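Local atomic coordinates of ferric uptake regulation protein (Helicobacter pylori, PDB entry 2XIG), a protein that probably acts as a global repressor of gene transcription, using ferrous iron as a cofactor to bind the operators of the genes it controls. Residues R3-T6 with L7-L11; R88-I91 with A92-H96. The protein carries 2 engineered substitutions. All blocks are in the same frame, centred on the assembly; numbering follows the deposited sequence.

In the fold
Interaction 1 closes off the N-terminal end of helix 7-20, whereas interaction 2 follows the chain out of strand 86-91 into the loop leading to strand 98-102. Their centres are 12 Å apart, and the two touch directly. L4 N lies 2.9 Å from A93 O, a probable hydrogen bond, and I10 CD1 packs on A93 CB at 3.8 Å. R3 NE also rests on I91 CG2, 3.6 Å away. Only interaction 2 holds metal ligands: E90 and H96 bind two different zinc ions, 10.5 Å from each other. Interaction 1 stays outside both sites, the I10 side chain being about 11 Å from that of E90.

Interaction 1. Residues R3-T6 with L7-L11; sequences RLET and LESIL
E5 reaches from the loop 3-6 onto the first turn of helix 7-20, and its side chain meets both S9 and I10. CB stands at the limit of contact, 4.2 Å from I10 CG1. With CG anti to the backbone N (chi1 -175°) and the rest of the chain extended, the side chain runs out alongside the turn. CG comes to 3.6 Å from S9 CB, and CD then lies against I10 CG1 at 3.5 Å, the two side chains crossing obliquely. At the tip, S9 OG donates over a short 2.5 Å to E5 OE1, which accepts on its anti lone pair, the one turned away from OE2. The same OE1 takes part in a salt bridge with R13, one turn further along the helix, so OE1 is held by both S9 and R13.

T6 is the N-cap. Its OG1 accepts from S9 N at 3.0 Å, with an N-H...O angle of 155°, and so satisfies an amide of the first turn. The main-chain bond from I10 N to T6 O, 3.1 Å long, continues the helical pattern back to the cap.

Among its neighbours, this helix start leans on helix 27-38: L7 packs on S34 and Y37, L11 on V33, and I10 on Y37. The Y37 hydroxyl is also hydrogen-bonded to E5 O, while F76, just before strand 77-82, adds a further contact to I10.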
loop_
_atom_site.group_PDB
_atom_site.type_symbol
_atom_site.label_atom_id
_atom_site.label_comp_id
_atom_site.label_asym_id
_atom_site.label_seq_id
_atom_site.Cartn_x
_atom_site.Cartn_y
_atom_site.Cartn_z
ATOM N N ARG C 3 6.293 -21.477 -28.289
ATOM C CA ARG C 3 7.642 -21.168 -27.838
ATOM C C ARG C 3 8.542 -20.833 -29.016
ATOM O O ARG C 3 8.419 -21.429 -30.086
ATOM C CB ARG C 3 8.207 -22.355 -27.067
ATOM C CG ARG C 3 7.381 -22.718 -25.838
ATOM C CD ARG C 3 7.605 -21.708 -24.737
ATOM N NE ARG C 3 6.886 -22.046 -23.512
ATOM C CZ ARG C 3 5.665 -21.609 -23.223
ATOM N NH1 ARG C 3 5.024 -20.826 -24.080
ATOM N NH2 ARG C 3 5.087 -21.954 -22.075
ATOM N N LEU C 4 9.450 -19.885 -28.810
ATOM C CA LEU C 4 10.353 -19.442 -29.863
ATOM C C LEU C 4 11.479 -20.440 -30.132
ATOM O O LEU C 4 12.204 -20.311 -31.121
ATOM C CB LEU C 4 10.964 -18.089 -29.492
ATOM C CG LEU C 4 10.011 -16.909 -29.326
ATOM C CD1 LEU C 4 10.810 -15.626 -29.183
ATOM C CD2 LEU C 4 9.052 -16.824 -30.507
ATOM N N GLU C 5 11.624 -21.427 -29.250
ATOM C CA GLU C 5 12.796 -22.296 -29.253
ATOM C C GLU C 5 12.463 -23.598 -28.525
ATOM O O GLU C 5 11.655 -23.603 -27.593
ATOM C CB GLU C 5 13.965 -21.560 -28.576
ATOM C CG GLU C 5 15.306 -22.264 -28.589
ATOM C CD GLU C 5 16.408 -21.433 -27.937
ATOM O OE1 GLU C 5 17.558 -21.917 -27.855
ATOM O OE2 GLU C 5 16.131 -20.296 -27.502
ATOM N N THR C 6 13.061 -24.707 -28.956
ATOM C CA THR C 6 12.840 -25.972 -28.262
ATOM C C THR C 6 13.453 -25.924 -26.860
ATOM O O THR C 6 14.456 -25.242 -26.629
ATOM C CB THR C 6 13.451 -27.183 -29.010
ATOM O OG1 THR C 6 14.879 -27.082 -29.000
ATOM C CG2 THR C 6 12.944 -27.252 -30.434
ATOM N N LEU C 7 12.858 -26.667 -25.937
ATOM C CA LEU C 7 13.420 -26.792 -24.594
ATOM C C LEU C 7 14.859 -27.293 -24.666
ATOM O O LEU C 7 15.741 -26.782 -23.976
ATOM C CB LEU C 7 12.580 -27.746 -23.744
ATOM C CG LEU C 7 13.067 -27.977 -22.309
ATOM C CD1 LEU C 7 13.363 -26.646 -21.634
ATOM C CD2 LEU C 7 12.044 -28.779 -21.511
ATOM N N GLU C 8 15.090 -28.302 -25.507
ATOM C CA GLU C 8 16.411 -28.914 -25.615
ATOM C C GLU C 8 17.471 -27.899 -26.020
ATOM O O GLU C 8 18.574 -27.884 -25.472
ATOM C CB GLU C 8 16.391 -30.073 -26.619
ATOM C CG GLU C 8 15.560 -31.269 -26.172
ATOM C CD GLU C 8 14.071 -31.093 -26.434
ATOM O OE1 GLU C 8 13.301 -32.007 -26.073
ATOM O OE2 GLU C 8 13.667 -30.058 -27.006
ATOM N N SER C 9 17.130 -27.065 -26.993
ATOM C CA SER C 9 18.018 -26.006 -27.461
ATOM C C SER C 9 18.351 -25.033 -26.326
ATOM O O SER C 9 19.491 -24.592 -26.170
ATOM C CB SER C 9 17.358 -25.256 -28.619
ATOM O OG SER C 9 18.120 -24.124 -28.977
ATOM N N ILE C 10 17.343 -24.705 -25.526
ATOM C CA ILE C 10 17.547 -23.806 -24.390
ATOM C C ILE C 10 18.474 -24.440 -23.354
ATOM O O ILE C 10 19.421 -23.805 -22.871
ATOM C CB ILE C 10 16.197 -23.401 -23.762
ATOM C CG1 ILE C 10 15.347 -22.673 -24.808
ATOM C CG2 ILE C 10 16.412 -22.530 -22.525
ATOM C CD1 ILE C 10 13.966 -22.314 -24.365
ATOM N N LEU C 11 18.223 -25.705 -23.033
ATOM C CA LEU C 11 19.068 -26.399 -22.066
ATOM C C LEU C 11 20.524 -26.539 -22.532
ATOM O O LEU C 11 21.439 -26.561 -21.714
ATOM C CB LEU C 11 18.486 -27.760 -21.703
ATOM C CG LEU C 11 17.180 -27.675 -20.910
ATOM C CD1 LEU C 11 16.627 -29.050 -20.626
ATOM C CD2 LEU C 11 17.369 -26.896 -19.597
#

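Interaction 2. Residues R88-I91 with A92-H96. With ZN (zinc ion), chain L; ZN (zinc ion), chain N.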
loop_
_atom_site.group_PDB
_atom_site.type_symbol
_atom_site.label_atom_id
_atom_site.label_comp_id
_atom_site.label_asym_id
_atom_site.label_seq_id
_atom_site.Cartn_x
_atom_site.Cartn_y
_atom_site.Cartn_z
ATOM N N ARG C 88 6.976 -12.736 -10.445
ATOM C CA ARG C 88 6.585 -13.957 -11.120
ATOM C C ARG C 88 7.424 -14.147 -12.384
ATOM O O ARG C 88 7.840 -13.176 -13.001
ATOM C CB ARG C 88 5.084 -13.970 -11.415
ATOM C CG ARG C 88 4.258 -14.228 -10.149
ATOM C CD ARG C 88 2.793 -14.436 -10.415
ATOM N NE ARG C 88 2.243 -15.468 -9.536
ATOM C CZ ARG C 88 2.068 -15.323 -8.226
ATOM N NH1 ARG C 88 2.400 -14.188 -7.639
ATOM N NH2 ARG C 88 1.564 -16.313 -7.501
ATOM N N TYR C 89 7.670 -15.399 -12.732
ATOM C CA TYR C 89 8.669 -15.725 -13.750
ATOM C C TYR C 89 8.090 -16.498 -14.922
ATOM O O TYR C 89 7.113 -17.236 -14.783
ATOM C CB TYR C 89 9.807 -16.541 -13.125
ATOM C CG TYR C 89 10.668 -15.761 -12.155
ATOM C CD1 TYR C 89 11.846 -15.167 -12.574
ATOM C CD2 TYR C 89 10.301 -15.617 -10.816
ATOM C CE1 TYR C 89 12.639 -14.453 -11.698
ATOM C CE2 TYR C 89 11.083 -14.898 -9.934
ATOM C CZ TYR C 89 12.250 -14.320 -10.381
ATOM O OH TYR C 89 13.036 -13.604 -9.517
ATOM N N GLU C 90 8.725 -16.341 -16.081
ATOM C CA GLU C 90 8.321 -17.082 -17.255
ATOM C C GLU C 90 9.532 -17.310 -18.143
ATOM O O GLU C 90 10.545 -16.607 -18.041
ATOM C CB GLU C 90 7.256 -16.312 -18.027
ATOM C CG GLU C 90 7.697 -14.912 -18.414
ATOM C CD GLU C 90 6.620 -14.154 -19.168
ATOM O OE1 GLU C 90 5.933 -14.776 -20.008
ATOM O OE2 GLU C 90 6.467 -12.938 -18.913
ATOM N N ILE C 91 9.419 -18.296 -19.016
ATOM C CA ILE C 91 10.497 -18.611 -19.938
ATOM C C ILE C 91 10.667 -17.429 -20.902
ATOM O O ILE C 91 9.686 -16.813 -21.313
ATOM C CB ILE C 91 10.182 -19.932 -20.683
ATOM C CG1 ILE C 91 11.440 -20.542 -21.306
ATOM C CG2 ILE C 91 9.042 -19.740 -21.683
ATOM C CD1 ILE C 91 12.441 -21.067 -20.289
ATOM N N ALA C 92 11.911 -17.090 -21.228
ATOM C CA ALA C 92 12.199 -15.920 -22.053
ATOM C C ALA C 92 11.879 -16.167 -23.526
ATOM O O ALA C 92 11.623 -15.228 -24.274
ATOM C CB ALA C 92 13.659 -15.504 -21.895
ATOM N N ALA C 93 11.890 -17.433 -23.931
ATOM C CA ALA C 93 11.692 -17.791 -25.341
ATOM C C ALA C 93 10.217 -17.748 -25.768
ATOM O O ALA C 93 9.644 -18.769 -26.156
ATOM C CB ALA C 93 12.292 -19.160 -25.616
ATOM N N LYS C 94 9.624 -16.557 -25.680
ATOM C CA LYS C 94 8.224 -16.298 -26.033
ATOM C C LYS C 94 8.156 -14.973 -26.787
ATOM O O LYS C 94 8.969 -14.081 -26.550
ATOM C CB LYS C 94 7.333 -16.205 -24.768
ATOM C CG LYS C 94 6.961 -17.543 -24.121
ATOM C CD LYS C 94 6.344 -17.373 -22.697
ATOM C CE LYS C 94 4.980 -16.691 -22.709
ATOM N NZ LYS C 94 4.379 -16.671 -21.303
ATOM N N GLU C 95 7.185 -14.851 -27.694
ATOM C CA GLU C 95 6.930 -13.614 -28.432
ATOM C C GLU C 95 6.763 -12.436 -27.457
ATOM O O GLU C 95 6.275 -12.613 -26.335
ATOM C CB GLU C 95 5.656 -13.783 -29.282
ATOM C CG GLU C 95 5.023 -12.493 -29.823
ATOM C CD GLU C 95 5.152 -12.336 -31.337
ATOM O OE1 GLU C 95 5.436 -11.211 -31.804
ATOM O OE2 GLU C 95 4.957 -13.332 -32.064
ATOM N N HIS C 96 7.174 -11.241 -27.874
ATOM C CA HIS C 96 7.012 -10.070 -27.014
ATOM C C HIS C 96 5.568 -9.874 -26.608
ATOM O O HIS C 96 4.669 -9.937 -27.432
ATOM C CB HIS C 96 7.458 -8.778 -27.688
ATOM C CG HIS C 96 7.047 -7.562 -26.923
ATOM N ND1 HIS C 96 7.706 -7.152 -25.784
ATOM C CD2 HIS C 96 6.007 -6.710 -27.085
ATOM C CE1 HIS C 96 7.106 -6.084 -25.291
ATOM N NE2 HIS C 96 6.070 -5.798 -26.060
HETATM ZN ZN ZN L . 4.558 -12.648 -19.567
HETATM ZN ZN ZN N . 4.756 -4.137 -25.753
#
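E90 and K94 meet with their side chains at about a right angle, the lysine ending on the glutamate carboxylate. K94 NZ donates to E90 OE1 over 2.8 Å as part of a salt bridge, arriving nearly in line with the C-O bond. The glutamate holds its CG between the backbone N and the carbonyl carbon (chi1 56°) and is extended beyond it, which carries both oxygens to a zinc ion. The grip is uneven: OE2 binds the metal at 2.0 Å, OE1 at 2.6 Å. The lysine gets there by a bend at chi3 (67°), and on the way its CD passes 3.7 Å from I91 CG2, an aliphatic contact made in passing. The chain folds back through an inverse gamma turn centred on A93, with K94 N hydrogen-bonded to A92 O at 2.8 Å. Past the turn, H96 puts NE2 on a second zinc ion at 2.1 Å, completed by D98, E117 and H134. The salt bridge would span the probable boundary between the DNA-binding and dimerization regions, placed between A93 and K94.

OE1 is therefore shared between zinc and ammonium, and the competition is consistent with its longer metal bond. H42, H97 and H99 complete that first zinc site, and E110 forms a second salt bridge with K94 NZ, so the lysine probably offsets negative charge beside the metal.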